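Uncharacterized protein (Wolinella succinogenes, PDB 3JYG) is of unknown function but belongs to the 6-pyruvoyl tetrahydropterin synthase family and binds a zinc ion at a site built from three histidines. Local coordinates at residues V48-R53 with L159-S164; R18-E23 with R136-S141; A111-E116 with E127-F132. One frame throughout, in Å; residues are numbered along the deposited sequence.

Interaction 1 (V48-R53 with L159-S164); sequences VHLESR and LGVKVS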
loop_
_atom_site.group_PDB
_atom_site.type_symbol
_atom_site.label_atom_id
_atom_site.label_comp_id
_atom_site.label_asym_id
_atom_site.label_seq_id
_atom_site.Cartn_x
_atom_site.Cartn_y
_atom_site.Cartn_z
ATOM N N VAL A 48 7.389 3.202 8.389
ATOM C CA VAL A 48 8.626 3.997 8.188
ATOM C C VAL A 48 9.289 3.583 6.868
ATOM O O VAL A 48 9.519 2.395 6.661
ATOM C CB VAL A 48 9.626 3.737 9.352
ATOM C CG1 VAL A 48 10.990 4.407 9.093
ATOM C CG2 VAL A 48 9.035 4.184 10.642
ATOM N N HIS A 49 9.560 4.535 5.982
ATOM C CA HIS A 49 10.220 4.234 4.712
ATOM C C HIS A 49 11.624 4.810 4.726
ATOM O O HIS A 49 11.806 6.011 5.012
ATOM C CB HIS A 49 9.418 4.802 3.532
ATOM C CG HIS A 49 8.021 4.282 3.448
ATOM N ND1 HIS A 49 7.662 3.278 2.584
ATOM C CD2 HIS A 49 6.894 4.635 4.116
ATOM C CE1 HIS A 49 6.358 3.056 2.698
ATOM N NE2 HIS A 49 5.876 3.856 3.640
ATOM N N LEU A 50 12.613 3.941 4.499
ATOM C CA LEU A 50 14.008 4.334 4.594
ATOM C C LEU A 50 14.545 4.128 3.194
ATOM O O LEU A 50 14.051 3.236 2.498
ATOM C CB LEU A 50 14.776 3.450 5.588
ATOM C CG LEU A 50 14.378 3.508 7.077
ATOM C CD1 LEU A 50 15.394 2.740 7.938
ATOM C CD2 LEU A 50 14.244 4.994 7.554
ATOM N N GLU A 51 15.537 4.932 2.796
ATOM C CA GLU A 51 16.013 4.989 1.402
ATOM C C GLU A 51 17.533 5.156 1.261
ATOM O O GLU A 51 18.156 5.899 2.020
ATOM C CB GLU A 51 15.266 6.156 0.692
ATOM C CG GLU A 51 15.697 6.435 -0.707
ATOM C CD GLU A 51 14.936 7.570 -1.364
ATOM O OE1 GLU A 51 13.759 7.381 -1.707
ATOM O OE2 GLU A 51 15.532 8.648 -1.576
ATOM N N SER A 52 18.124 4.485 0.272
ATOM C CA SER A 52 19.527 4.698 -0.096
ATOM C C SER A 52 19.656 4.606 -1.614
ATOM O O SER A 52 18.763 4.072 -2.313
ATOM C CB SER A 52 20.449 3.641 0.544
ATOM O OG SER A 52 19.914 2.337 0.307
ATOM N N ARG A 53 20.789 5.103 -2.114
ATOM C CA ARG A 53 21.054 4.995 -3.535
ATOM C C ARG A 53 21.916 3.805 -3.836
ATOM O O ARG A 53 22.118 3.505 -4.995
ATOM C CB ARG A 53 21.699 6.278 -4.089
ATOM C CG ARG A 53 20.993 7.544 -3.644
ATOM C CD ARG A 53 19.524 7.574 -4.060
ATOM N NE ARG A 53 18.971 8.922 -3.908
ATOM C CZ ARG A 53 18.971 9.853 -4.865
ATOM N NH1 ARG A 53 19.503 9.591 -6.061
ATOM N NH2 ARG A 53 18.449 11.052 -4.617
ATOM N N LEU A 159 23.148 5.505 10.329
ATOM C CA LEU A 159 22.825 4.344 9.478
ATOM C C LEU A 159 23.148 4.556 8.011
ATOM O O LEU A 159 23.099 3.605 7.210
ATOM C CB LEU A 159 21.371 3.878 9.664
ATOM C CG LEU A 159 20.957 3.335 11.051
ATOM C CD1 LEU A 159 19.515 2.833 10.999
ATOM C CD2 LEU A 159 21.885 2.215 11.523
ATOM N N GLY A 160 23.489 5.790 7.659
ATOM C CA GLY A 160 23.844 6.119 6.269
ATOM C C GLY A 160 22.655 6.100 5.324
ATOM O O GLY A 160 22.825 6.057 4.091
ATOM N N VAL A 161 21.435 6.109 5.877
ATOM C CA VAL A 161 20.236 6.067 5.026
ATOM C C VAL A 161 19.366 7.306 5.300
ATOM O O VAL A 161 19.500 7.937 6.350
ATOM C CB VAL A 161 19.398 4.749 5.236
ATOM C CG1 VAL A 161 20.250 3.509 5.013
ATOM C CG2 VAL A 161 18.778 4.720 6.615
ATOM N N LYS A 162 18.500 7.662 4.359
ATOM C CA LYS A 162 17.514 8.748 4.532
ATOM C C LYS A 162 16.152 8.195 5.027
ATOM O O LYS A 162 15.791 7.090 4.684
ATOM C CB LYS A 162 17.327 9.418 3.166
ATOM C CG LYS A 162 16.167 10.431 3.065
ATOM C CD LYS A 162 15.881 10.717 1.565
ATOM C CE LYS A 162 14.582 11.517 1.347
ATOM N NZ LYS A 162 14.488 12.799 2.112
ATOM N N VAL A 163 15.396 8.949 5.828
ATOM C CA VAL A 163 13.959 8.632 6.022
ATOM C C VAL A 163 13.145 9.337 4.934
ATOM O O VAL A 163 13.047 10.540 4.965
ATOM C CB VAL A 163 13.419 9.162 7.371
ATOM C CG1 VAL A 163 11.997 8.619 7.628
ATOM C CG2 VAL A 163 14.320 8.771 8.507
ATOM N N SER A 164 12.528 8.606 4.009
ATOM C CA SER A 164 11.870 9.257 2.887
ATOM C C SER A 164 10.445 9.679 3.213
ATOM O O SER A 164 9.959 10.748 2.741
ATOM C CB SER A 164 11.920 8.390 1.638
ATOM O OG SER A 164 11.237 7.216 1.905
#
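E51 meets K162 and S164 with CB and its two carboxylate oxygens, CG and CD serving as the spacer. CB of E51 starts 4.1 Å from CB of S164. CG stands anti to the backbone N (chi1 175°) and the chain stays extended, carrying the carboxylate out beside the neighbouring strand. There OE1 of E51 lies 3.9 Å from CB of S164 and takes a hydrogen bond from Q6, while OE2 of E51 rests 3.8 Å from CD of K162. The E51 and K162 side chains run side by side on one face of the sheet, but the ammonium continues to the backbone O of N180. This antiparallel pairing joins strands 40-52 and 162-169 in the sheet of the T-fold, the fold of the 6-pyruvoyl tetrahydropterin synthase family. E51 and K162 form a hydrogen-bonded pair, with E51 N to K162 O and K162 N to E51 O both 2.9 Å. L50 and V163 are the adjacent non-hydrogen-bonded pair on the other face, where CD2 of L50 meets CG2 of V163 at 3.9 Å and helix 141-155 covers V163. S164 N donates to H49 O at 2.9 Å, and the H49 imidazole turns to E167.

Interaction 2 (R18-E23 with R136-S141); sequences RVWSQE and RFVPTS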
loop_
_atom_site.group_PDB
_atom_site.type_symbol
_atom_site.label_atom_id
_atom_site.label_comp_id
_atom_site.label_asym_id
_atom_site.label_seq_id
_atom_site.Cartn_x
_atom_site.Cartn_y
_atom_site.Cartn_z
ATOM N N ARG A 18 -8.311 12.524 21.546
ATOM C CA ARG A 18 -9.345 13.303 20.905
ATOM C C ARG A 18 -8.668 14.445 20.124
ATOM O O ARG A 18 -7.579 14.890 20.482
ATOM C CB ARG A 18 -10.362 13.826 21.939
ATOM C CG ARG A 18 -9.987 15.111 22.626
ATOM C CD ARG A 18 -11.107 15.599 23.561
ATOM N NE ARG A 18 -10.903 16.999 23.952
ATOM C CZ ARG A 18 -11.792 17.980 23.756
ATOM N NH1 ARG A 18 -12.971 17.755 23.144
ATOM N NH2 ARG A 18 -11.501 19.202 24.189
ATOM N N VAL A 19 -9.339 14.891 19.074
ATOM C CA VAL A 19 -8.869 15.979 18.227
ATOM C C VAL A 19 -9.746 17.154 18.587
ATOM O O VAL A 19 -10.852 17.266 18.091
ATOM C CB VAL A 19 -9.089 15.636 16.746
ATOM C CG1 VAL A 19 -8.537 16.758 15.838
ATOM C CG2 VAL A 19 -8.413 14.294 16.425
ATOM N N TRP A 20 -9.236 18.008 19.457
ATOM C CA TRP A 20 -10.077 18.945 20.217
ATOM C C TRP A 20 -10.527 20.097 19.302
ATOM O O TRP A 20 -11.595 20.649 19.474
ATOM C CB TRP A 20 -9.330 19.427 21.481
ATOM C CG TRP A 20 -8.039 20.231 21.246
ATOM C CD1 TRP A 20 -6.724 19.771 21.327
ATOM C CD2 TRP A 20 -7.954 21.637 20.919
ATOM N NE1 TRP A 20 -5.852 20.816 21.064
ATOM C CE2 TRP A 20 -6.578 21.961 20.812
ATOM C CE3 TRP A 20 -8.925 22.657 20.717
ATOM C CZ2 TRP A 20 -6.129 23.274 20.493
ATOM C CZ3 TRP A 20 -8.486 23.944 20.418
ATOM C CH2 TRP A 20 -7.097 24.238 20.316
ATOM N N SER A 21 -9.697 20.400 18.311
ATOM C CA SER A 21 -9.893 21.522 17.430
ATOM C C SER A 21 -10.693 21.204 16.151
ATOM O O SER A 21 -10.812 22.057 15.265
ATOM C CB SER A 21 -8.509 22.006 17.006
ATOM O OG SER A 21 -7.829 20.976 16.291
ATOM N N GLN A 22 -11.206 19.987 16.021
ATOM C CA GLN A 22 -11.845 19.597 14.776
ATOM C C GLN A 22 -12.955 20.602 14.321
ATOM O O GLN A 22 -13.844 20.959 15.114
ATOM C CB GLN A 22 -12.420 18.171 14.892
ATOM C CG GLN A 22 -13.084 17.684 13.565
ATOM C CD GLN A 22 -14.007 16.486 13.749
ATOM O OE1 GLN A 22 -14.671 16.333 14.802
ATOM N NE2 GLN A 22 -14.066 15.638 12.724
ATOM N N GLU A 23 -12.910 21.046 13.060
ATOM C CA GLU A 23 -14.082 21.757 12.474
ATOM C C GLU A 23 -14.481 21.143 11.127
ATOM O O GLU A 23 -13.619 20.657 10.397
ATOM C CB GLU A 23 -13.808 23.252 12.274
ATOM C CG GLU A 23 -13.478 24.020 13.521
ATOM C CD GLU A 23 -12.904 25.418 13.215
ATOM O OE1 GLU A 23 -13.263 26.026 12.161
ATOM O OE2 GLU A 23 -12.098 25.910 14.035
ATOM N N ARG A 136 2.974 18.399 22.156
ATOM C CA ARG A 136 2.726 19.815 21.822
ATOM C C ARG A 136 2.079 19.997 20.457
ATOM O O ARG A 136 2.633 20.728 19.624
ATOM C CB ARG A 136 4.069 20.596 21.831
ATOM C CG ARG A 136 4.774 20.688 23.200
ATOM C CD ARG A 136 6.150 21.482 23.062
ATOM N NE ARG A 136 5.897 22.833 22.593
ATOM C CZ ARG A 136 6.730 23.622 21.887
ATOM N NH1 ARG A 136 7.943 23.228 21.508
ATOM N NH2 ARG A 136 6.287 24.819 21.549
ATOM N N PHE A 137 0.955 19.310 20.202
ATOM C CA PHE A 137 0.265 19.368 18.931
ATOM C C PHE A 137 -1.045 18.652 19.106
ATOM O O PHE A 137 -1.173 17.780 19.990
ATOM C CB PHE A 137 1.040 18.705 17.755
ATOM C CG PHE A 137 1.533 17.287 18.019
ATOM C CD1 PHE A 137 2.899 17.054 18.298
ATOM C CD2 PHE A 137 0.684 16.186 17.925
ATOM C CE1 PHE A 137 3.385 15.736 18.545
ATOM C CE2 PHE A 137 1.155 14.868 18.143
ATOM C CZ PHE A 137 2.502 14.635 18.453
ATOM N N VAL A 138 -2.007 18.988 18.255
ATOM C CA VAL A 138 -3.303 18.278 18.267
ATOM C C VAL A 138 -3.021 16.922 17.653
ATOM O O VAL A 138 -2.482 16.833 16.538
ATOM C CB VAL A 138 -4.392 19.059 17.509
ATOM C CG1 VAL A 138 -4.032 19.214 15.970
ATOM C CG2 VAL A 138 -5.751 18.395 17.655
ATOM N N PRO A 139 -3.342 15.841 18.388
ATOM C CA PRO A 139 -2.836 14.509 17.918
ATOM C C PRO A 139 -3.680 13.887 16.787
ATOM O O PRO A 139 -4.258 12.793 16.967
ATOM C CB PRO A 139 -2.869 13.638 19.189
ATOM C CG PRO A 139 -4.015 14.289 20.049
ATOM C CD PRO A 139 -3.982 15.795 19.723
ATOM N N THR A 140 -3.732 14.581 15.647
ATOM C CA THR A 140 -4.312 14.054 14.411
ATOM C C THR A 140 -3.358 13.015 13.827
ATOM O O THR A 140 -2.181 13.001 14.188
ATOM C CB THR A 140 -4.436 15.159 13.358
ATOM O OG1 THR A 140 -3.167 15.805 13.178
ATOM C CG2 THR A 140 -5.434 16.234 13.807
ATOM N N SER A 141 -3.852 12.177 12.911
ATOM C CA SER A 141 -2.981 11.297 12.134
ATOM C C SER A 141 -1.824 11.997 11.485
ATOM O O SER A 141 -0.721 11.512 11.555
ATOM C CB SER A 141 -3.792 10.597 11.051
ATOM O OG SER A 141 -4.715 9.777 11.746
#
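V19 and V138 meet where two loops of the T-fold pass each other close to the zinc site: a type I beta turn from V19 to Q22, following strand 3-17, and an inverse gamma turn centred on P139, leading into helix 141-155. Most of the contacts converge on one methyl, CG2 of V138. Standing anti to the backbone N, CG2 of V138 reaches CG1 of V19 (3.7 Å) and CD1 of W20 (4.0 Å), and has OG of S21 as a van der Waals neighbour at 3.6 Å. The same CG1 of V19 also packs on CG2 of T140 at 3.7 Å, the two side chains crossing at about a right angle, and the V19 side chain as a whole lies about 5 Å from the bound zinc ion.

No hydrogen bond joins the two loops; several polar groups bind to other parts of the assembly. NE1 of W20 donates to D84, and the R18 guanidinium, which has CB of W20 over one face, holds D87 and the carbonyl of R37. T140 sits at the N-cap of the helix, and its OG1 also bonds to G58 of the third subunit, while M59 of that subunit packs on V19 and T140. The carbonyl of P139 accepts a weak hydrogen bond from ND1 of the zinc ligand H17. CG of P139 lies 3.6 Å from O of R18.

Interaction 3 (A111-E116 with E127-F132); sequences ARVDFE and ELYESF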
loop_
_atom_site.group_PDB
_atom_site.type_symbol
_atom_site.label_atom_id
_atom_site.label_comp_id
_atom_site.label_asym_id
_atom_site.label_seq_id
_atom_site.Cartn_x
_atom_site.Cartn_y
_atom_site.Cartn_z
ATOM N N ALA A 111 5.801 14.388 26.999
ATOM C CA ALA A 111 5.926 14.407 28.444
ATOM C C ALA A 111 5.100 13.339 29.161
ATOM O O ALA A 111 4.042 12.899 28.681
ATOM C CB ALA A 111 5.592 15.807 29.003
ATOM N N ARG A 112 5.607 12.957 30.330
ATOM C CA ARG A 112 4.815 12.267 31.346
ATOM C C ARG A 112 4.648 13.180 32.554
ATOM O O ARG A 112 5.440 14.126 32.753
ATOM C CB ARG A 112 5.481 10.966 31.762
ATOM C CG ARG A 112 5.675 10.020 30.584
ATOM C CD ARG A 112 6.114 8.674 31.047
ATOM N NE ARG A 112 4.924 7.874 31.265
ATOM C CZ ARG A 112 4.644 7.175 32.361
ATOM N NH1 ARG A 112 5.496 7.122 33.394
ATOM N NH2 ARG A 112 3.513 6.499 32.388
ATOM N N VAL A 113 3.625 12.942 33.365
ATOM C CA VAL A 113 3.517 13.733 34.590
ATOM C C VAL A 113 4.706 13.403 35.521
ATOM O O VAL A 113 5.322 12.338 35.400
ATOM C CB VAL A 113 2.148 13.553 35.276
ATOM C CG1 VAL A 113 1.036 14.018 34.332
ATOM C CG2 VAL A 113 1.957 12.084 35.716
ATOM N N ASP A 114 5.074 14.358 36.371
ATOM C CA ASP A 114 6.000 14.121 37.460
ATOM C C ASP A 114 5.202 13.394 38.535
ATOM O O ASP A 114 4.342 14.002 39.164
ATOM C CB ASP A 114 6.511 15.458 38.054
ATOM C CG ASP A 114 7.583 15.247 39.137
ATOM O OD1 ASP A 114 7.712 14.116 39.681
ATOM O OD2 ASP A 114 8.299 16.228 39.433
ATOM N N PHE A 115 5.485 12.112 38.743
ATOM C CA PHE A 115 4.734 11.330 39.731
ATOM C C PHE A 115 4.980 11.686 41.195
ATOM O O PHE A 115 4.143 11.403 42.059
ATOM C CB PHE A 115 4.907 9.845 39.474
ATOM C CG PHE A 115 4.147 9.362 38.267
ATOM C CD1 PHE A 115 2.840 8.911 38.394
ATOM C CD2 PHE A 115 4.732 9.379 37.003
ATOM C CE1 PHE A 115 2.118 8.460 37.271
ATOM C CE2 PHE A 115 4.006 8.931 35.874
ATOM C CZ PHE A 115 2.699 8.474 36.024
ATOM N N GLU A 116 6.102 12.339 41.472
ATOM C CA GLU A 116 6.335 12.935 42.806
ATOM C C GLU A 116 5.169 13.775 43.285
ATOM O O GLU A 116 4.825 13.728 44.460
ATOM C CB GLU A 116 7.619 13.777 42.844
ATOM C CG GLU A 116 8.902 12.940 42.681
ATOM C CD GLU A 116 9.164 12.016 43.878
ATOM O OE1 GLU A 116 8.904 12.430 45.049
ATOM O OE2 GLU A 116 9.622 10.867 43.640
ATOM N N GLU A 127 -3.162 5.109 38.062
ATOM C CA GLU A 127 -3.376 4.433 36.788
ATOM C C GLU A 127 -3.859 5.449 35.774
ATOM O O GLU A 127 -3.545 5.355 34.602
ATOM C CB GLU A 127 -4.458 3.354 36.942
ATOM C CG GLU A 127 -4.070 2.270 37.938
ATOM C CD GLU A 127 -5.237 1.496 38.497
ATOM O OE1 GLU A 127 -6.424 1.696 38.053
ATOM O OE2 GLU A 127 -4.940 0.660 39.375
ATOM N N LEU A 128 -4.646 6.411 36.221
ATOM C CA LEU A 128 -5.111 7.465 35.344
ATOM C C LEU A 128 -3.908 8.253 34.838
ATOM O O LEU A 128 -3.746 8.436 33.604
ATOM C CB LEU A 128 -6.100 8.373 36.097
ATOM C CG LEU A 128 -6.385 9.738 35.501
ATOM C CD1 LEU A 128 -6.949 9.602 34.093
ATOM C CD2 LEU A 128 -7.401 10.494 36.386
ATOM N N TYR A 129 -3.061 8.734 35.759
ATOM C CA TYR A 129 -1.874 9.536 35.331
ATOM C C TYR A 129 -0.773 8.766 34.579
ATOM O O TYR A 129 -0.068 9.369 33.720
ATOM C CB TYR A 129 -1.311 10.390 36.480
ATOM C CG TYR A 129 -2.274 11.499 36.869
ATOM C CD1 TYR A 129 -2.509 12.583 36.008
ATOM C CD2 TYR A 129 -2.982 11.461 38.076
ATOM C CE1 TYR A 129 -3.390 13.598 36.343
ATOM C CE2 TYR A 129 -3.891 12.489 38.419
ATOM C CZ TYR A 129 -4.068 13.564 37.549
ATOM O OH TYR A 129 -4.954 14.586 37.835
ATOM N N GLU A 130 -0.628 7.461 34.854
ATOM C CA GLU A 130 0.237 6.612 34.026
ATOM C C GLU A 130 -0.227 6.539 32.566
ATOM O O GLU A 130 0.600 6.304 31.683
ATOM C CB GLU A 130 0.443 5.195 34.592
ATOM C CG GLU A 130 1.127 5.208 35.973
ATOM C CD GLU A 130 2.634 4.896 35.956
ATOM O OE1 GLU A 130 3.358 5.256 34.993
ATOM O OE2 GLU A 130 3.103 4.266 36.938
ATOM N N SER A 131 -1.522 6.760 32.310
ATOM C CA SER A 131 -2.043 6.683 30.914
ATOM C C SER A 131 -1.535 7.771 29.969
ATOM O O SER A 131 -1.402 7.551 28.787
ATOM C CB SER A 131 -3.554 6.766 30.885
ATOM O OG SER A 131 -4.139 5.962 31.866
ATOM N N PHE A 132 -1.260 8.967 30.470
ATOM C CA PHE A 132 -1.135 10.113 29.553
ATOM C C PHE A 132 0.226 10.306 28.921
ATOM O O PHE A 132 1.254 10.206 29.608
ATOM C CB PHE A 132 -1.517 11.404 30.270
ATOM C CG PHE A 132 -2.964 11.506 30.563
ATOM C CD1 PHE A 132 -3.891 11.680 29.526
ATOM C CD2 PHE A 132 -3.435 11.406 31.897
ATOM C CE1 PHE A 132 -5.244 11.760 29.802
ATOM C CE2 PHE A 132 -4.802 11.504 32.156
ATOM C CZ PHE A 132 -5.687 11.694 31.137
HETATM O O HOH W 1 2.405 7.788 29.821
HETATM O O HOH W 2 1.863 10.796 32.246
#
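A bend at chi3 of R112 (91°) and another at chi2 of E130 (-100°) swing a guanidinium and a carboxylate together between strand 110-113 and helix 123-131. The grip is end-on and falls on a single oxygen: E130 OE1 is 2.9 Å from R112 NH2, which meets its anti lone pair, and 3.3 Å from R112 NH1, which comes nearly along the C-O bond. OE1 lies almost in the guanidinium plane, although the two flat groups are turned 38° apart. R112 NH2 also makes a weak bond to the carbonyl O of E130, at 3.0 Å.

F115 crosses the E130 side chain at about a right angle, its CZ 3.6 Å from CG of E130. One face of the F115 ring receives CG2 of V113, a methyl that also touches CB of Y129 at 3.8 Å, so V113, F115 and Y129 pack as a cluster, with F115 CE1 also 4.0 Å from Y129 CB. The Y129 hydroxyl goes on to H96. The helix links strand 110-113 to its antiparallel neighbour 132-135, and two waters link R112 and V113 to the carbonyls of Y129, E130 and F132. One takes the NE hydrogen of R112 and donates to the carbonyls of E130 and F132; the other accepts from V113 N, 3.0 Å away, and donates to the carbonyls of Y129 and F132. R80 also donates to the E130 carbonyl and lies close to R112, so the E130 carboxylate probably offsets the like charge of two neighbouring arginines.

Overall arrangement
Interactions 1 and 3 both reach the same sheet but lie on opposite sides of the chain's centre, their own centres 34 Å apart. Interaction 2 sits nearer the middle, about 12 Å from the chain's centre, and is the contact beside the zinc ion. Strand 3-17 ends at the zinc ligand H17, immediately before segment 18-23; strand 40-52 starts with the other two ligands, H40 and H42, and finishes in interaction 1, whose centre is 29 Å from that of interaction 2. Interaction 3 leads into interaction 2 through strand 132-135, which joins segment 127-132 to segment 136-141; their centres are 20 Å apart.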